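Transmembrane oligosaccharyl transferase, putative (Archaeoglobus fulgidus, PDB 3VGP) is a putative membrane-bound transferase of the AglB family, represented here by its C-terminal globular domain, with helices packed round a small mixed sheet. Local coordinates at residues A107-A112 and D117-G122; E94-D99 and L136-A141; E76-A81 and F159-S164; T103-I108 and T131-L136. The protein carries 1 engineered substitution. All blocks are in the same frame, centred on the assembly; numbering follows the deposited sequence.

Contact 1: A107-A112 and D117-G122; sequences AIMRIA and DLMTEG
Arg-110, close to the end of helix 105-111, and Asp-117, in a short 3-10 turn, mark the nearest approach of the two backbones, with their CA atoms 8.6 Å apart. The contact ties together the two ends of the connection in a helix-loop-helix unit, where four residues separate the segments and the chain goes on into helix 121-129. Thr-120 is the N-cap of that helix, and its backbone N is hydrogen-bonded to Glu-123 OE1. On the exposed flank, Arg-110 extends from CG to NE and grips the Asp-117 carboxylate side-on with two nitrogens, one for each oxygen. Arg-110 NE reaches Asp-117 OD2 at 3.1 Å along an almost straight N-H line (176°), and Arg-110 NH2 reaches Asp-117 OD1, also at 3.1 Å. Both oxygens are met on their syn side and lie close to the guanidinium plane, but the two planar groups are twisted 35° apart, so the donors stand off the carboxylate plane. Further inward, two selenomethionines reach toward each other tip to tip, each chain bent at its last torsion, with Ile-124 and Phe-127 of helix 121-129 packed against both. Their closest approach runs from Met-109 CE to Met-119 SE, 3.6 Å.

Contact 2: E94-D99 and L136-A141; sequences EITMKD and LHMENA
Thr-96 meets His-137 through a single methyl group: CG2 of Thr-96 lies 3.6 Å from CD2 of the His-137 imidazole and approaches the ring obliquely, while the two side chains cross at about a right angle. CG2 reaches the ring because it stands anti to the Thr-96 carbonyl carbon, which places OG1 between the backbone N and that carbon. The selenomethionine Met-138 also turns its end toward Thr-96, but its terminal methyl is modelled implausibly close, and that detail is doubtful. Behind the methyl, the hydroxyl shapes its own loop. Thr-96 OG1 accepts from Lys-98 N at 3.2 Å, closing an ST turn, and is hydrogen-bonded to Asp-93 O as well. The imidazole is held at both nitrogens, ND1 by Thr-91 OG1 and NE2 by Asp-93 OD1, which fixes the rotation of this buried ring. Asp-93 therefore positions both partners, the threonine through its backbone and the histidine through its carboxylate. The contact joins the loop that follows strand 88-91 to the last turn of helix 132-138, where the helix widens into a pi-type turn. Phe-128 of helix 121-129 packs on both Thr-96 and Met-138, and Leu-136 leans on Phe-147 of strand 147-153.

Contact 3: E76-A81 and F159-S164; sequences EAIKIA and FEVVGS
Ile-78 and Val-161 cross obliquely and touch through one branch each, CD1 of Ile-78 lying 3.7 Å from CG1 of Val-161. The isoleucine leaves the side of helix 74-84 rather than pointing straight at the strand. Its CG1 is anti to the backbone N (chi1 -171°), and the bend at the next torsion brings CD1 within reach. Val-161 instead aims its CB at the helix and spreads its two methyls over successive turns: CG1 takes Ile-78, while CG2 faces Ala-81 one turn further on. The second meeting is looser, with 4.5 Å between Ala-81 CB and Val-161 CG2. Here the backbones come nearest, 7.8 Å between the CA atoms of Ala-81 and Val-161, consistent with the small size of the alanine. This is helix-on-sheet packing of an alpha/beta domain, made at the very end of strand 156-161, an inner strand of the mixed sheet. Phe-147 of the adjacent strand touches both Ile-78 and Val-161 and continues the apolar layer. Beyond Val-161 the chain turns sharply through a type II turn, with Gly-163 at the position of positive phi (99°), and ends at Ser-164. The hydroxyl of that serine turns back to donate to the Val-161 carbonyl, with 3.0 Å between Ser-164 OG and Val-161 O. Between 76-81 and 159-164 there is no hydrogen bond or salt bridge, though Lys-82 NZ, further along the helix, makes a weak hydrogen bond to Val-162 O; the three buried side chains are held by van der Waals fit and exclusion of water.

Contact 4: T103-I108 and T131-L136; sequences TKFPAI and TVLYRL
Phe-105 and Leu-133 run past each other in opposite directions across the gap between the first turns of helices 105-111 and 132-138, a helix-helix packing contact in which each helix is preceded by a threonine that caps it. The tight part is small. One leucine methyl, CD2 of Leu-133, approaches the ring obliquely, 3.9 Å from CD2 of Phe-105 and almost as near to its CE2. Both side chains carry their CG anti to the backbone N (chi1 -170° in Phe-105), which extends them into the space between the helices; the nearest CA atoms of the two segments, those of Phe-105 and Leu-133, are 9.8 Å apart. An edge-to-face stack with Phe-128 of helix 121-129 further fixes the phenylalanine ring. Toward Thr-131 the fit slackens: Thr-131 CG2 stands 4.2 Å from Phe-105 CZ, and Ile-108 turns toward the second helix without reaching it. The hydroxyl of Thr-131 is engaged on its own side of the contact, where Thr-131 OG1 accepts from Tyr-134 N at 3.1 Å and is also hydrogen-bonded to Phe-128 O. Thr-103 does a similar service for the other helix, its OG1 taking Phe-105 N at an N-H...O angle of 161° while also bonding to Thr-96 O. Lys-104 and Arg-135, on the partly exposed side, find polar partners away from the interface: Lys-104 forms a salt bridge with Glu-94, and Arg-135 reaches Lys-72 O through NH2. Val-132 CG2 lies 3.9 Å above one face of the Arg-135 guanidinium, offset toward its rim.

How the contacts relate
Contacts 2, 3 and 4 are buried, whereas contact 1 lies farther out, about 17 Å from its centre to the chain centre, and is the one whose segments are joined by a salt bridge. Contacts 1 and 4 draw on overlapping stretches of helix 105-111, and contacts 2 and 4 on the two ends of helix 132-138; the centres of contacts 2 and 4 are only about 7 Å apart, and Ile-95 O packs against both Leu-133 and Phe-105. Contact 3 stands apart as the helix-to-sheet junction, yet Phe-159 reaches Leu-136 and Ala-141 of contact 2. Apolar side chains join the segments of contacts 3 and 4; in contact 2 a threonine methyl meets a histidine ring held by a hydrogen-bonded second shell.

Contact 1: A107-A112 and D117-G122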
loop_
_atom_site.group_PDB
_atom_site.type_symbol
_atom_site.label_atom_id
_atom_site.label_comp_id
_atom_site.label_asym_id
_atom_site.label_seq_id
_atom_site.Cartn_x
_atom_site.Cartn_y
_atom_site.Cartn_z
ATOM N N ALA A 107 -5.340 -2.354 12.389
ATOM C CA ALA A 107 -4.482 -3.516 12.187
ATOM C C ALA A 107 -3.149 -3.054 11.618
ATOM O O ALA A 107 -2.092 -3.529 12.020
ATOM C CB ALA A 107 -5.149 -4.513 11.230
ATOM N N ILE A 108 -3.209 -2.121 10.673
ATOM C CA ILE A 108 -2.000 -1.582 10.068
ATOM C C ILE A 108 -1.147 -0.923 11.151
ATOM O O ILE A 108 0.064 -1.136 11.215
ATOM C CB ILE A 108 -2.349 -0.550 8.964
ATOM C CG1 ILE A 108 -2.918 -1.279 7.742
ATOM C CG2 ILE A 108 -1.123 0.258 8.588
ATOM C CD1 ILE A 108 -3.454 -0.354 6.646
HETATM N N MSE A 109 -1.784 -0.132 12.010
HETATM C CA MSE A 109 -1.071 0.529 13.095
HETATM C C MSE A 109 -0.383 -0.486 14.008
HETATM O O MSE A 109 0.770 -0.287 14.395
HETATM C CB MSE A 109 -2.028 1.395 13.916
HETATM C CG MSE A 109 -2.468 2.665 13.212
HETATM SE SE MSE A 109 -3.396 3.851 14.418
HETATM C CE MSE A 109 -1.873 4.407 15.468
ATOM N N ARG A 110 -1.078 -1.570 14.345
ATOM C CA ARG A 110 -0.500 -2.599 15.209
ATOM C C ARG A 110 0.750 -3.213 14.590
ATOM O O ARG A 110 1.769 -3.372 15.264
ATOM C CB ARG A 110 -1.511 -3.716 15.495
ATOM C CG ARG A 110 -2.739 -3.270 16.267
ATOM C CD ARG A 110 -3.464 -4.449 16.898
ATOM N NE ARG A 110 -4.743 -4.041 17.468
ATOM C CZ ARG A 110 -5.844 -3.840 16.752
ATOM N NH1 ARG A 110 -5.822 -4.016 15.437
ATOM N NH2 ARG A 110 -6.966 -3.456 17.346
ATOM N N ILE A 111 0.665 -3.565 13.311
ATOM C CA ILE A 111 1.797 -4.164 12.609
ATOM C C ILE A 111 2.972 -3.191 12.546
ATOM O O ILE A 111 4.135 -3.606 12.566
ATOM C CB ILE A 111 1.397 -4.591 11.178
ATOM C CG1 ILE A 111 0.349 -5.703 11.247
ATOM C CG2 ILE A 111 2.621 -5.057 10.402
ATOM C CD1 ILE A 111 0.818 -6.956 11.960
ATOM N N ALA A 112 2.666 -1.898 12.480
ATOM C CA ALA A 112 3.702 -0.871 12.433
ATOM C C ALA A 112 4.324 -0.671 13.814
ATOM O O ALA A 112 5.298 0.071 13.958
ATOM C CB ALA A 112 3.122 0.446 11.930
ATOM N N ASP A 117 -4.669 0.065 20.628
ATOM C CA ASP A 117 -5.696 -0.289 21.600
ATOM C C ASP A 117 -5.712 0.594 22.843
ATOM O O ASP A 117 -6.660 0.544 23.631
ATOM C CB ASP A 117 -5.555 -1.761 21.988
ATOM C CG ASP A 117 -5.866 -2.693 20.828
ATOM O OD1 ASP A 117 -6.981 -2.590 20.272
ATOM O OD2 ASP A 117 -5.000 -3.518 20.468
ATOM N N LEU A 118 -4.666 1.399 23.014
ATOM C CA LEU A 118 -4.582 2.321 24.141
ATOM C C LEU A 118 -4.952 3.711 23.644
ATOM O O LEU A 118 -4.721 4.716 24.321
ATOM C CB LEU A 118 -3.165 2.345 24.721
ATOM C CG LEU A 118 -2.644 1.073 25.391
ATOM C CD1 LEU A 118 -1.240 1.330 25.930
ATOM C CD2 LEU A 118 -3.578 0.664 26.524
HETATM N N MSE A 119 -5.522 3.763 22.444
HETATM C CA MSE A 119 -5.928 5.027 21.850
HETATM C C MSE A 119 -7.444 5.096 21.690
HETATM O O MSE A 119 -8.097 4.083 21.435
HETATM C CB MSE A 119 -5.269 5.194 20.482
HETATM C CG MSE A 119 -3.756 5.220 20.522
HETATM SE SE MSE A 119 -3.022 5.223 18.739
HETATM C CE MSE A 119 -3.531 7.000 18.222
ATOM N N THR A 120 -7.998 6.294 21.845
ATOM C CA THR A 120 -9.433 6.490 21.688
ATOM C C THR A 120 -9.711 6.595 20.192
ATOM O O THR A 120 -8.791 6.798 19.401
ATOM C CB THR A 120 -9.910 7.791 22.357
ATOM O OG1 THR A 120 -9.314 8.916 21.697
ATOM C CG2 THR A 120 -9.524 7.806 23.832
ATOM N N GLU A 121 -10.971 6.458 19.801
ATOM C CA GLU A 121 -11.317 6.551 18.388
ATOM C C GLU A 121 -10.866 7.906 17.845
ATOM O O GLU A 121 -10.381 8.003 16.719
ATOM C CB GLU A 121 -12.825 6.375 18.198
ATOM C CG GLU A 121 -13.255 6.236 16.744
ATOM C CD GLU A 121 -14.722 5.887 16.604
ATOM O OE1 GLU A 121 -15.142 4.854 17.172
ATOM O OE2 GLU A 121 -15.457 6.640 15.927
ATOM N N GLY A 122 -11.015 8.945 18.661
ATOM C CA GLY A 122 -10.610 10.279 18.250
ATOM C C GLY A 122 -9.115 10.399 18.014
ATOM O O GLY A 122 -8.680 11.094 17.091
#

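Contact 2: E94-D99 and L136-A141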
loop_
_atom_site.group_PDB
_atom_site.type_symbol
_atom_site.label_atom_id
_atom_site.label_comp_id
_atom_site.label_asym_id
_atom_site.label_seq_id
_atom_site.Cartn_x
_atom_site.Cartn_y
_atom_site.Cartn_z
ATOM N N GLU A 94 -11.113 0.827 2.635
ATOM C CA GLU A 94 -10.959 -0.125 3.738
ATOM C C GLU A 94 -9.765 0.082 4.666
ATOM O O GLU A 94 -9.838 -0.270 5.839
ATOM C CB GLU A 94 -10.928 -1.564 3.207
ATOM C CG GLU A 94 -9.730 -1.884 2.320
ATOM C CD GLU A 94 -9.626 -3.361 1.979
ATOM O OE1 GLU A 94 -8.674 -3.741 1.260
ATOM O OE2 GLU A 94 -10.492 -4.143 2.435
ATOM N N ILE A 95 -8.657 0.625 4.165
ATOM C CA ILE A 95 -7.507 0.820 5.043
ATOM C C ILE A 95 -7.439 2.214 5.649
ATOM O O ILE A 95 -6.452 2.576 6.298
ATOM C CB ILE A 95 -6.159 0.491 4.324
ATOM C CG1 ILE A 95 -5.920 1.431 3.141
ATOM C CG2 ILE A 95 -6.184 -0.941 3.831
ATOM C CD1 ILE A 95 -4.526 1.272 2.539
ATOM N N THR A 96 -8.502 2.993 5.453
ATOM C CA THR A 96 -8.566 4.348 5.987
ATOM C C THR A 96 -9.588 4.400 7.116
ATOM O O THR A 96 -10.251 3.404 7.410
ATOM C CB THR A 96 -8.997 5.357 4.912
ATOM O OG1 THR A 96 -10.411 5.255 4.690
ATOM C CG2 THR A 96 -8.259 5.073 3.602
HETATM N N MSE A 97 -9.716 5.564 7.744
HETATM C CA MSE A 97 -10.658 5.726 8.844
HETATM C C MSE A 97 -12.015 6.259 8.398
HETATM O O MSE A 97 -12.711 6.921 9.164
HETATM C CB MSE A 97 -10.061 6.637 9.920
HETATM C CG MSE A 97 -8.957 5.972 10.745
HETATM SE SE MSE A 97 -9.549 4.389 11.704
HETATM C CE MSE A 97 -10.588 5.253 13.079
ATOM N N LYS A 98 -12.391 5.960 7.158
ATOM C CA LYS A 98 -13.676 6.400 6.624
ATOM C C LYS A 98 -14.793 5.891 7.533
ATOM O O LYS A 98 -15.722 6.626 7.874
ATOM C CB LYS A 98 -13.862 5.859 5.203
ATOM C CG LYS A 98 -15.209 6.174 4.562
ATOM C CD LYS A 98 -15.235 5.700 3.109
ATOM C CE LYS A 98 -16.581 5.963 2.436
ATOM N NZ LYS A 98 -17.671 5.084 2.945
ATOM N N ASP A 99 -14.688 4.627 7.928
ATOM C CA ASP A 99 -15.671 4.005 8.806
ATOM C C ASP A 99 -14.915 3.374 9.969
ATOM O O ASP A 99 -14.231 2.369 9.794
ATOM C CB ASP A 99 -16.440 2.920 8.054
ATOM C CG ASP A 99 -17.601 2.363 8.859
ATOM O OD1 ASP A 99 -17.493 2.289 10.102
ATOM O OD2 ASP A 99 -18.620 1.986 8.245
ATOM N N LEU A 136 -2.286 10.329 0.577
ATOM C CA LEU A 136 -2.469 9.565 -0.651
ATOM C C LEU A 136 -3.958 9.441 -0.961
ATOM O O LEU A 136 -4.466 10.035 -1.916
ATOM C CB LEU A 136 -1.871 8.154 -0.521
ATOM C CG LEU A 136 -0.346 8.022 -0.531
ATOM C CD1 LEU A 136 0.069 6.633 -0.085
ATOM C CD2 LEU A 136 0.161 8.294 -1.939
ATOM N N HIS A 137 -4.662 8.686 -0.128
ATOM C CA HIS A 137 -6.076 8.420 -0.346
ATOM C C HIS A 137 -7.058 9.578 -0.192
ATOM O O HIS A 137 -7.983 9.710 -0.995
ATOM C CB HIS A 137 -6.521 7.273 0.560
ATOM C CG HIS A 137 -7.737 6.555 0.070
ATOM N ND1 HIS A 137 -7.690 5.627 -0.948
ATOM C CD2 HIS A 137 -9.035 6.636 0.447
ATOM C CE1 HIS A 137 -8.907 5.165 -1.174
ATOM N NE2 HIS A 137 -9.740 5.761 -0.341
HETATM N N MSE A 138 -6.881 10.399 0.837
HETATM C CA MSE A 138 -7.803 11.511 1.067
HETATM C C MSE A 138 -7.547 12.723 0.182
HETATM O O MSE A 138 -8.477 13.469 -0.121
HETATM C CB MSE A 138 -7.758 11.967 2.531
HETATM C CG MSE A 138 -7.879 10.865 3.567
HETATM SE SE MSE A 138 -9.203 9.528 3.212
HETATM C CE MSE A 138 -8.017 8.039 3.194
ATOM N N GLU A 139 -6.299 12.921 -0.240
ATOM C CA GLU A 139 -5.961 14.077 -1.070
ATOM C C GLU A 139 -5.435 13.717 -2.455
ATOM O O GLU A 139 -4.945 14.587 -3.168
ATOM C CB GLU A 139 -4.907 14.942 -0.373
ATOM C CG GLU A 139 -5.248 15.346 1.044
ATOM C CD GLU A 139 -4.273 16.362 1.606
ATOM O OE1 GLU A 139 -3.063 16.265 1.304
ATOM O OE2 GLU A 139 -4.715 17.255 2.361
ATOM N N ASN A 140 -5.537 12.444 -2.829
ATOM C CA ASN A 140 -5.057 11.973 -4.127
ATOM C C ASN A 140 -3.613 12.377 -4.431
ATOM O O ASN A 140 -3.260 12.637 -5.580
ATOM C CB ASN A 140 -5.986 12.452 -5.254
ATOM C CG ASN A 140 -7.317 11.724 -5.262
ATOM O OD1 ASN A 140 -7.419 10.588 -4.799
ATOM N ND2 ASN A 140 -8.342 12.367 -5.808
ATOM N N ALA A 141 -2.784 12.418 -3.391
ATOM C CA ALA A 141 -1.369 12.763 -3.515
ATOM C C ALA A 141 -1.114 14.163 -4.059
ATOM O O ALA A 141 -0.031 14.448 -4.568
ATOM C CB ALA A 141 -0.653 11.723 -4.398
#

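Contact 3: E76-A81 and F159-S164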
loop_
_atom_site.group_PDB
_atom_site.type_symbol
_atom_site.label_atom_id
_atom_site.label_comp_id
_atom_site.label_asym_id
_atom_site.label_seq_id
_atom_site.Cartn_x
_atom_site.Cartn_y
_atom_site.Cartn_z
ATOM N N GLU A 76 10.141 9.519 4.831
ATOM C CA GLU A 76 10.225 8.185 5.416
ATOM C C GLU A 76 9.508 7.169 4.532
ATOM O O GLU A 76 9.960 6.034 4.372
ATOM C CB GLU A 76 9.607 8.183 6.813
ATOM N N ALA A 77 8.381 7.581 3.961
ATOM C CA ALA A 77 7.604 6.700 3.100
ATOM C C ALA A 77 8.363 6.362 1.820
ATOM O O ALA A 77 8.465 5.197 1.444
ATOM C CB ALA A 77 6.265 7.350 2.761
ATOM N N ILE A 78 8.905 7.378 1.155
ATOM C CA ILE A 78 9.627 7.149 -0.085
ATOM C C ILE A 78 10.884 6.311 0.144
ATOM O O ILE A 78 11.302 5.559 -0.733
ATOM C CB ILE A 78 9.977 8.489 -0.785
ATOM C CG1 ILE A 78 10.522 8.217 -2.188
ATOM C CG2 ILE A 78 10.979 9.269 0.036
ATOM C CD1 ILE A 78 9.565 7.429 -3.070
ATOM N N LYS A 79 11.476 6.422 1.329
ATOM C CA LYS A 79 12.670 5.639 1.640
ATOM C C LYS A 79 12.340 4.147 1.571
ATOM O O LYS A 79 13.099 3.354 1.012
ATOM C CB LYS A 79 13.189 5.994 3.037
ATOM C CG LYS A 79 14.332 5.113 3.523
ATOM C CD LYS A 79 14.829 5.544 4.901
ATOM C CE LYS A 79 15.409 6.950 4.867
ATOM N NZ LYS A 79 15.964 7.366 6.189
ATOM N N ILE A 80 11.198 3.770 2.133
ATOM C CA ILE A 80 10.770 2.376 2.121
ATOM C C ILE A 80 10.479 1.917 0.694
ATOM O O ILE A 80 10.955 0.866 0.253
ATOM C CB ILE A 80 9.507 2.188 2.992
ATOM C CG1 ILE A 80 9.826 2.584 4.435
ATOM C CG2 ILE A 80 9.033 0.737 2.926
ATOM C CD1 ILE A 80 8.621 2.629 5.345
ATOM N N ALA A 81 9.711 2.719 -0.036
ATOM C CA ALA A 81 9.366 2.388 -1.411
ATOM C C ALA A 81 10.609 2.272 -2.297
ATOM O O ALA A 81 10.702 1.372 -3.132
ATOM C CB ALA A 81 8.411 3.439 -1.971
ATOM N N PHE A 159 -1.277 4.436 -7.158
ATOM C CA PHE A 159 -0.329 5.541 -7.216
ATOM C C PHE A 159 0.989 5.034 -7.776
ATOM O O PHE A 159 1.431 3.939 -7.440
ATOM C CB PHE A 159 -0.085 6.099 -5.812
ATOM C CG PHE A 159 -1.304 6.711 -5.179
ATOM C CD1 PHE A 159 -1.577 8.064 -5.331
ATOM C CD2 PHE A 159 -2.182 5.928 -4.436
ATOM C CE1 PHE A 159 -2.702 8.634 -4.753
ATOM C CE2 PHE A 159 -3.314 6.486 -3.853
ATOM C CZ PHE A 159 -3.576 7.840 -4.010
ATOM N N GLU A 160 1.612 5.824 -8.641
ATOM C CA GLU A 160 2.899 5.431 -9.189
ATOM C C GLU A 160 3.973 6.216 -8.454
ATOM O O GLU A 160 3.810 7.405 -8.167
ATOM C CB GLU A 160 2.961 5.726 -10.692
ATOM C CG GLU A 160 4.269 5.304 -11.350
ATOM C CD GLU A 160 4.187 5.311 -12.868
ATOM O OE1 GLU A 160 3.637 6.283 -13.428
ATOM O OE2 GLU A 160 4.677 4.351 -13.501
ATOM N N VAL A 161 5.061 5.539 -8.118
ATOM C CA VAL A 161 6.167 6.188 -7.435
ATOM C C VAL A 161 6.945 6.985 -8.480
ATOM O O VAL A 161 7.391 6.433 -9.483
ATOM C CB VAL A 161 7.093 5.144 -6.792
ATOM C CG1 VAL A 161 8.257 5.834 -6.101
ATOM C CG2 VAL A 161 6.303 4.316 -5.799
ATOM N N VAL A 162 7.095 8.282 -8.243
ATOM C CA VAL A 162 7.805 9.153 -9.171
ATOM C C VAL A 162 9.308 8.967 -9.023
ATOM O O VAL A 162 9.875 9.262 -7.972
ATOM C CB VAL A 162 7.455 10.634 -8.915
ATOM C CG1 VAL A 162 8.173 11.523 -9.913
ATOM C CG2 VAL A 162 5.955 10.831 -9.013
ATOM N N GLY A 163 9.943 8.472 -10.079
ATOM C CA GLY A 163 11.376 8.260 -10.039
ATOM C C GLY A 163 11.761 6.822 -9.758
ATOM O O GLY A 163 12.920 6.538 -9.465
ATOM N N SER A 164 10.798 5.909 -9.851
ATOM C CA SER A 164 11.076 4.500 -9.605
ATOM C C SER A 164 11.691 3.830 -10.830
ATOM O O SER A 164 11.973 2.617 -10.753
ATOM C CB SER A 164 9.794 3.769 -9.202
ATOM O OG SER A 164 8.789 3.911 -10.187
ATOM O OXT SER A 164 11.892 4.525 -11.848
#

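Contact 4: T103-I108 and T131-L136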
loop_
_atom_site.group_PDB
_atom_site.type_symbol
_atom_site.label_atom_id
_atom_site.label_comp_id
_atom_site.label_asym_id
_atom_site.label_seq_id
_atom_site.Cartn_x
_atom_site.Cartn_y
_atom_site.Cartn_z
ATOM N N THR A 103 -12.766 -0.886 9.319
ATOM C CA THR A 103 -11.456 -0.405 8.915
ATOM C C THR A 103 -10.320 -1.351 9.281
ATOM O O THR A 103 -10.373 -2.054 10.288
ATOM C CB THR A 103 -11.169 0.957 9.566
ATOM O OG1 THR A 103 -9.837 1.369 9.242
ATOM C CG2 THR A 103 -11.297 0.859 11.082
ATOM N N LYS A 104 -9.287 -1.355 8.443
ATOM C CA LYS A 104 -8.115 -2.185 8.672
ATOM C C LYS A 104 -6.971 -1.303 9.158
ATOM O O LYS A 104 -5.875 -1.794 9.410
ATOM C CB LYS A 104 -7.705 -2.894 7.374
ATOM C CG LYS A 104 -8.680 -3.970 6.924
ATOM C CD LYS A 104 -8.302 -4.552 5.561
ATOM C CE LYS A 104 -9.312 -5.613 5.139
ATOM N NZ LYS A 104 -8.996 -6.219 3.819
ATOM N N PHE A 105 -7.219 -0.001 9.290
ATOM C CA PHE A 105 -6.158 0.896 9.740
ATOM C C PHE A 105 -5.645 0.537 11.136
ATOM O O PHE A 105 -4.447 0.628 11.398
ATOM C CB PHE A 105 -6.611 2.358 9.689
ATOM C CG PHE A 105 -5.489 3.333 9.910
ATOM C CD1 PHE A 105 -5.424 4.086 11.077
ATOM C CD2 PHE A 105 -4.460 3.450 8.978
ATOM C CE1 PHE A 105 -4.349 4.939 11.315
ATOM C CE2 PHE A 105 -3.377 4.300 9.211
ATOM C CZ PHE A 105 -3.327 5.045 10.385
ATOM N N PRO A 106 -6.536 0.128 12.055
ATOM C CA PRO A 106 -6.001 -0.221 13.375
ATOM C C PRO A 106 -5.028 -1.400 13.266
ATOM O O PRO A 106 -4.013 -1.441 13.956
ATOM C CB PRO A 106 -7.259 -0.568 14.169
ATOM C CG PRO A 106 -8.274 0.385 13.584
ATOM C CD PRO A 106 -8.006 0.236 12.095
ATOM N N ALA A 107 -5.340 -2.354 12.389
ATOM C CA ALA A 107 -4.482 -3.516 12.187
ATOM C C ALA A 107 -3.149 -3.054 11.618
ATOM O O ALA A 107 -2.092 -3.529 12.020
ATOM C CB ALA A 107 -5.149 -4.513 11.230
ATOM N N ILE A 108 -3.209 -2.121 10.673
ATOM C CA ILE A 108 -2.000 -1.582 10.068
ATOM C C ILE A 108 -1.147 -0.923 11.151
ATOM O O ILE A 108 0.064 -1.136 11.215
ATOM C CB ILE A 108 -2.349 -0.550 8.964
ATOM C CG1 ILE A 108 -2.918 -1.279 7.742
ATOM C CG2 ILE A 108 -1.123 0.258 8.588
ATOM C CD1 ILE A 108 -3.454 -0.354 6.646
ATOM N N THR A 131 -0.921 11.043 8.490
ATOM C CA THR A 131 -0.090 10.047 7.810
ATOM C C THR A 131 0.026 10.274 6.311
ATOM O O THR A 131 -0.731 11.042 5.720
ATOM C CB THR A 131 -0.651 8.625 7.984
ATOM O OG1 THR A 131 -1.923 8.537 7.324
ATOM C CG2 THR A 131 -0.827 8.291 9.457
ATOM N N VAL A 132 0.984 9.584 5.703
ATOM C CA VAL A 132 1.177 9.666 4.265
ATOM C C VAL A 132 -0.040 9.010 3.606
ATOM O O VAL A 132 -0.470 9.423 2.525
ATOM C CB VAL A 132 2.477 8.948 3.846
ATOM C CG1 VAL A 132 2.467 8.660 2.350
ATOM C CG2 VAL A 132 3.677 9.823 4.196
ATOM N N LEU A 133 -0.602 7.995 4.263
ATOM C CA LEU A 133 -1.785 7.323 3.728
ATOM C C LEU A 133 -2.914 8.336 3.554
ATOM O O LEU A 133 -3.661 8.287 2.569
ATOM C CB LEU A 133 -2.241 6.186 4.656
ATOM C CG LEU A 133 -3.570 5.492 4.325
ATOM C CD1 LEU A 133 -3.626 5.051 2.860
ATOM C CD2 LEU A 133 -3.742 4.293 5.246
ATOM N N TYR A 134 -3.049 9.253 4.507
ATOM C CA TYR A 134 -4.094 10.267 4.398
ATOM C C TYR A 134 -3.814 11.114 3.159
ATOM O O TYR A 134 -4.704 11.364 2.345
ATOM C CB TYR A 134 -4.109 11.178 5.634
ATOM C CG TYR A 134 -5.067 12.346 5.498
ATOM C CD1 TYR A 134 -6.382 12.256 5.960
ATOM C CD2 TYR A 134 -4.670 13.523 4.866
ATOM C CE1 TYR A 134 -7.280 13.312 5.794
ATOM C CE2 TYR A 134 -5.558 14.586 4.694
ATOM C CZ TYR A 134 -6.860 14.471 5.161
ATOM O OH TYR A 134 -7.735 15.521 5.001
ATOM N N ARG A 135 -2.568 11.554 3.018
ATOM C CA ARG A 135 -2.187 12.378 1.880
ATOM C C ARG A 135 -2.333 11.657 0.550
ATOM O O ARG A 135 -2.483 12.294 -0.490
ATOM C CB ARG A 135 -0.767 12.905 2.068
ATOM C CG ARG A 135 -0.733 14.202 2.867
ATOM C CD ARG A 135 0.648 14.487 3.395
ATOM N NE ARG A 135 0.935 13.681 4.575
ATOM C CZ ARG A 135 2.128 13.601 5.150
ATOM N NH1 ARG A 135 3.154 14.278 4.650
ATOM N NH2 ARG A 135 2.293 12.848 6.226
ATOM N N LEU A 136 -2.286 10.329 0.577
ATOM C CA LEU A 136 -2.469 9.565 -0.651
ATOM C C LEU A 136 -3.958 9.441 -0.961
ATOM O O LEU A 136 -4.466 10.035 -1.916
ATOM C CB LEU A 136 -1.871 8.154 -0.521
ATOM C CG LEU A 136 -0.346 8.022 -0.531
ATOM C CD1 LEU A 136 0.069 6.633 -0.085
ATOM C CD2 LEU A 136 0.161 8.294 -1.939
#